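Local atomic coordinates of putative eukaryotic translation initiation factor eIF-4E (Leishmania major, PDB entry 5WB5), a protein that probably binds the 7-methylguanosine-type cap of messenger RNA, including the trypanosomatid cap 4, as a translation initiation factor of the eIF4E family. Residues Glu82-Lys85 with Pro91-Lys94; Met44-Ile49 with Lys85-Asp90. All blocks are in the same frame, centred on the assembly; numbering follows the deposited sequence.

Contact 1 of 2, residues Glu82-Lys85 with Pro91-Lys94; sequences EGVK and PANK
V84 and N93 meet where the chain, having left strand 75-81, comes back on itself at the short helix 91-94. The backbones are nearest at V84 and A92, whose CA atoms lie 6.5 Å apart, close enough for small side chains to bridge. The CB of A92 points toward the loop and takes both methyls of V84: CG1 is 3.6 Å from A92 CB, and CG2 is 4.0 Å from the same carbon. The valine torsion (chi1 177°) places CG1 anti to the backbone N and CG2 anti to the carbonyl carbon, and A92 CB abuts the fork between them.

N93 supplies the polar half. Its CB leaves the backbone toward 82-85, and CG stands anti to the carbonyl carbon, beside the backbone N (chi1 -54°). The side chains of N93 and V84 cross obliquely. At the tip, OD1 is hydrogen-bonded to the hydroxyl of T165, on strand 164-171, while ND2 probably donates to the carbonyl O of M87. The same ND2 lies 4.1 Å from V84 CG1 and sits 3.0 Å from K85 O. The buried amide therefore has polar partners at both its oxygen and its nitrogen, which should fix the rotation of the flat group.

The side chain of K85 leads away from the helix to a salt bridge between its NZ and E43, and D90 caps the helix at its start, its OD1 accepting from the backbone N of A92. A capped helical turn, folded back against the loop that leads into it and tied down by a buried asparagine, thus closes the connection between strands 75-81 and 97-104, consistent with the cap-binding loop of the eIF4E fold.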
loop_
_atom_site.group_PDB
_atom_site.type_symbol
_atom_site.label_atom_id
_atom_site.label_comp_id
_atom_site.label_asym_id
_atom_site.label_seq_id
_atom_site.Cartn_x
_atom_site.Cartn_y
_atom_site.Cartn_z
ATOM N N GLU A 82 7.307 -6.094 -6.812
ATOM C CA GLU A 82 8.392 -6.974 -6.401
ATOM C C GLU A 82 9.679 -6.592 -7.121
ATOM O O GLU A 82 9.672 -6.264 -8.310
ATOM C CB GLU A 82 8.039 -8.433 -6.690
ATOM C CG GLU A 82 8.975 -9.426 -6.021
ATOM C CD GLU A 82 8.520 -10.861 -6.188
ATOM O OE1 GLU A 82 7.780 -11.142 -7.155
ATOM O OE2 GLU A 82 8.897 -11.707 -5.351
ATOM N N GLY A 83 10.788 -6.634 -6.389
ATOM C CA GLY A 83 12.052 -6.182 -6.930
ATOM C C GLY A 83 12.199 -4.682 -6.986
ATOM O O GLY A 83 13.052 -4.180 -7.722
ATOM N N VAL A 84 11.389 -3.946 -6.228
ATOM C CA VAL A 84 11.427 -2.488 -6.214
ATOM C C VAL A 84 11.366 -2.047 -4.759
ATOM O O VAL A 84 10.342 -2.235 -4.093
ATOM C CB VAL A 84 10.276 -1.864 -7.017
ATOM C CG1 VAL A 84 10.304 -0.346 -6.910
ATOM C CG2 VAL A 84 10.355 -2.298 -8.473
ATOM N N LYS A 85 12.454 -1.466 -4.262
ATOM C CA LYS A 85 12.478 -0.993 -2.889
ATOM C C LYS A 85 11.743 0.343 -2.776
ATOM O O LYS A 85 11.730 1.134 -3.723
ATOM C CB LYS A 85 13.914 -0.832 -2.405
ATOM C CG LYS A 85 14.744 -2.110 -2.458
ATOM C CD LYS A 85 16.170 -1.869 -1.973
ATOM C CE LYS A 85 17.015 -3.133 -2.057
ATOM N NZ LYS A 85 18.425 -2.896 -1.637
ATOM N N PRO A 91 16.365 2.119 -8.712
ATOM C CA PRO A 91 16.311 2.578 -10.110
ATOM C C PRO A 91 14.898 2.814 -10.612
ATOM O O PRO A 91 14.704 3.596 -11.552
ATOM C CB PRO A 91 16.997 1.442 -10.881
ATOM C CG PRO A 91 17.865 0.767 -9.881
ATOM C CD PRO A 91 17.145 0.876 -8.569
ATOM N N ALA A 92 13.903 2.150 -10.021
ATOM C CA ALA A 92 12.526 2.340 -10.458
ATOM C C ALA A 92 11.982 3.698 -10.032
ATOM O O ALA A 92 11.084 4.235 -10.688
ATOM C CB ALA A 92 11.646 1.221 -9.901
ATOM N N ASN A 93 12.513 4.266 -8.950
ATOM C CA ASN A 93 12.026 5.528 -8.409
ATOM C C ASN A 93 12.994 6.683 -8.617
ATOM O O ASN A 93 12.693 7.804 -8.193
ATOM C CB ASN A 93 11.734 5.377 -6.912
ATOM C CG ASN A 93 10.795 4.230 -6.615
ATOM O OD1 ASN A 93 9.812 4.018 -7.324
ATOM N ND2 ASN A 93 11.095 3.475 -5.564
ATOM N N LYS A 94 14.142 6.449 -9.254
ATOM C CA LYS A 94 15.143 7.503 -9.385
ATOM C C LYS A 94 14.610 8.668 -10.215
ATOM O O LYS A 94 14.693 9.830 -9.799
ATOM C CB LYS A 94 16.424 6.933 -10.000
ATOM C CG LYS A 94 16.267 6.430 -11.427
ATOM C CD LYS A 94 17.532 5.776 -11.951
ATOM C CE LYS A 94 17.329 5.257 -13.365
ATOM N NZ LYS A 94 18.597 4.775 -13.978
#

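Contact 2 of 2, residues Met44-Ile49 with Lys85-Asp90; sequences MSLVPI and KPMWED
Between L46 and P86, the nearest backbone positions, the CA atoms are still 8.8 Å apart, and side chains alone span the distance. L46 follows the 3-10 turn at 44-45 and leads toward strand 47-54, whereas 85-90 is a chain of turns: an inverse gamma turn centred on P86, with a weak bond from M87 N to K85 O, runs into a type I beta turn from M87 to D90, closed by a bond of 3.1 Å from D90 N to M87 O.

From L46, CD1 does all the touching. It reaches CG of the P86 ring at 3.7 Å and lies 4.0 Å from M87 SD, thus sitting against two consecutive residues of the loop. The leucine and the methionine approach each other end-on; M87 is extended as far as its sulfur (chi2 174°), which carries SD out to the leucine methyl. The contact is wholly apolar, and both P86 and M87 are buried.

Strand 47-54 is an outermost strand of this chain's sheet, joined by backbone hydrogen bonds of V47 and I49 to Y31 and L29 of strand 22-32, while V47 and I49 also pack on another protein chain. L46 packs on W30 of strand 22-32 and on H78 of strand 75-81, and P86 on H78 and F80 of the latter, while W42, in a loop, touches M87.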
loop_
_atom_site.group_PDB
_atom_site.type_symbol
_atom_site.label_atom_id
_atom_site.label_comp_id
_atom_site.label_asym_id
_atom_site.label_seq_id
_atom_site.Cartn_x
_atom_site.Cartn_y
_atom_site.Cartn_z
ATOM N N MET A 44 18.109 -0.485 6.456
ATOM C CA MET A 44 17.634 -1.677 7.147
ATOM C C MET A 44 16.462 -1.395 8.076
ATOM O O MET A 44 15.915 -2.340 8.657
ATOM C CB MET A 44 18.771 -2.311 7.947
ATOM N N SER A 45 16.071 -0.130 8.242
ATOM C CA SER A 45 14.890 0.176 9.039
ATOM C C SER A 45 13.630 -0.399 8.414
ATOM O O SER A 45 12.608 -0.519 9.099
ATOM C CB SER A 45 14.741 1.689 9.213
ATOM O OG SER A 45 15.839 2.232 9.924
ATOM N N LEU A 46 13.679 -0.758 7.134
ATOM C CA LEU A 46 12.521 -1.317 6.458
ATOM C C LEU A 46 12.455 -2.826 6.663
ATOM O O LEU A 46 13.471 -3.522 6.592
ATOM C CB LEU A 46 12.557 -0.996 4.963
ATOM C CG LEU A 46 12.513 0.488 4.608
ATOM C CD1 LEU A 46 12.839 0.672 3.140
ATOM C CD2 LEU A 46 11.153 1.095 4.939
ATOM N N VAL A 47 11.248 -3.328 6.905
ATOM C CA VAL A 47 11.016 -4.738 7.185
ATOM C C VAL A 47 10.006 -5.269 6.169
ATOM O O VAL A 47 8.816 -4.999 6.252
ATOM C CB VAL A 47 10.493 -4.941 8.625
ATOM C CG1 VAL A 47 10.284 -6.425 8.915
ATOM C CG2 VAL A 47 11.451 -4.316 9.629
ATOM N N PRO A 48 10.466 -6.053 5.180
ATOM C CA PRO A 48 9.512 -6.675 4.248
ATOM C C PRO A 48 8.711 -7.763 4.946
ATOM O O PRO A 48 9.269 -8.604 5.655
ATOM C CB PRO A 48 10.414 -7.248 3.147
ATOM C CG PRO A 48 11.720 -7.467 3.811
ATOM C CD PRO A 48 11.858 -6.380 4.841
ATOM N N ILE A 49 7.394 -7.744 4.736
ATOM C CA ILE A 49 6.492 -8.623 5.474
ATOM C C ILE A 49 6.038 -9.790 4.609
ATOM O O ILE A 49 6.201 -10.955 4.988
ATOM C CB ILE A 49 5.282 -7.838 6.009
ATOM C CG1 ILE A 49 5.751 -6.795 7.025
ATOM C CG2 ILE A 49 4.260 -8.791 6.641
ATOM C CD1 ILE A 49 4.650 -5.917 7.576
ATOM N N LYS A 85 12.454 -1.466 -4.262
ATOM C CA LYS A 85 12.478 -0.993 -2.889
ATOM C C LYS A 85 11.743 0.343 -2.776
ATOM O O LYS A 85 11.730 1.134 -3.723
ATOM C CB LYS A 85 13.914 -0.832 -2.405
ATOM C CG LYS A 85 14.744 -2.110 -2.458
ATOM C CD LYS A 85 16.170 -1.869 -1.973
ATOM C CE LYS A 85 17.015 -3.133 -2.057
ATOM N NZ LYS A 85 18.425 -2.896 -1.637
ATOM N N PRO A 86 11.119 0.616 -1.616
ATOM C CA PRO A 86 10.393 1.890 -1.407
ATOM C C PRO A 86 11.318 3.064 -1.098
ATOM O O PRO A 86 11.123 3.786 -0.116
ATOM C CB PRO A 86 9.475 1.556 -0.233
ATOM C CG PRO A 86 10.232 0.572 0.557
ATOM C CD PRO A 86 11.005 -0.262 -0.442
ATOM N N MET A 87 12.324 3.268 -1.945
ATOM C CA MET A 87 13.327 4.300 -1.727
ATOM C C MET A 87 13.704 4.940 -3.055
ATOM O O MET A 87 13.631 4.306 -4.112
ATOM C CB MET A 87 14.576 3.724 -1.052
ATOM C CG MET A 87 14.337 3.219 0.363
ATOM S SD MET A 87 15.778 2.388 1.060
ATOM C CE MET A 87 15.787 0.871 0.109
ATOM N N TRP A 88 14.107 6.212 -2.987
ATOM C CA TRP A 88 14.515 6.929 -4.191
ATOM C C TRP A 88 15.723 6.270 -4.844
ATOM O O TRP A 88 15.829 6.231 -6.076
ATOM C CB TRP A 88 14.823 8.389 -3.857
ATOM C CG TRP A 88 15.764 9.034 -4.831
ATOM C CD1 TRP A 88 15.476 9.448 -6.099
ATOM C CD2 TRP A 88 17.148 9.339 -4.616
ATOM N NE1 TRP A 88 16.592 9.992 -6.686
ATOM C CE2 TRP A 88 17.633 9.937 -5.797
ATOM C CE3 TRP A 88 18.025 9.164 -3.541
ATOM C CZ2 TRP A 88 18.953 10.360 -5.932
ATOM C CZ3 TRP A 88 19.336 9.585 -3.676
ATOM C CH2 TRP A 88 19.788 10.175 -4.863
ATOM N N GLU A 89 16.645 5.742 -4.033
ATOM C CA GLU A 89 17.832 5.093 -4.578
ATOM C C GLU A 89 17.477 3.935 -5.499
ATOM O O GLU A 89 18.327 3.495 -6.281
ATOM C CB GLU A 89 18.736 4.597 -3.445
ATOM C CG GLU A 89 19.371 5.705 -2.609
ATOM C CD GLU A 89 18.444 6.252 -1.539
ATOM O OE1 GLU A 89 17.279 5.806 -1.469
ATOM O OE2 GLU A 89 18.881 7.129 -0.763
ATOM N N ASP A 90 16.250 3.437 -5.426
ATOM C CA ASP A 90 15.827 2.364 -6.314
ATOM C C ASP A 90 15.814 2.870 -7.753
ATOM O O ASP A 90 15.303 3.966 -8.011
ATOM C CB ASP A 90 14.442 1.864 -5.913
ATOM C CG ASP A 90 14.037 0.605 -6.654
ATOM O OD1 ASP A 90 14.135 0.582 -7.897
ATOM O OD2 ASP A 90 13.629 -0.368 -5.987
#

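In the fold
Both contacts hold the connection from strand 75-81 to strand 97-104, and their centres are 9 Å apart on the same side of the chain's centre. Contact 2 takes in the earlier residues, 44-49; the chain then enters contact 1 at 82-85, shares K85, runs through 86-90 and returns to contact 1 at 91-94. The side chain of N93 ties contact 1 to the turn of contact 2. Contact 2 thus fastens the loop to the start of the sheet's outer strand, and contact 1 closes its far end. Segment 85-90 itself carries W88 and E89, a tryptophan-glutamate pair like the one with which eIF4E relatives recognise the cap, consistent with a cap-binding loop.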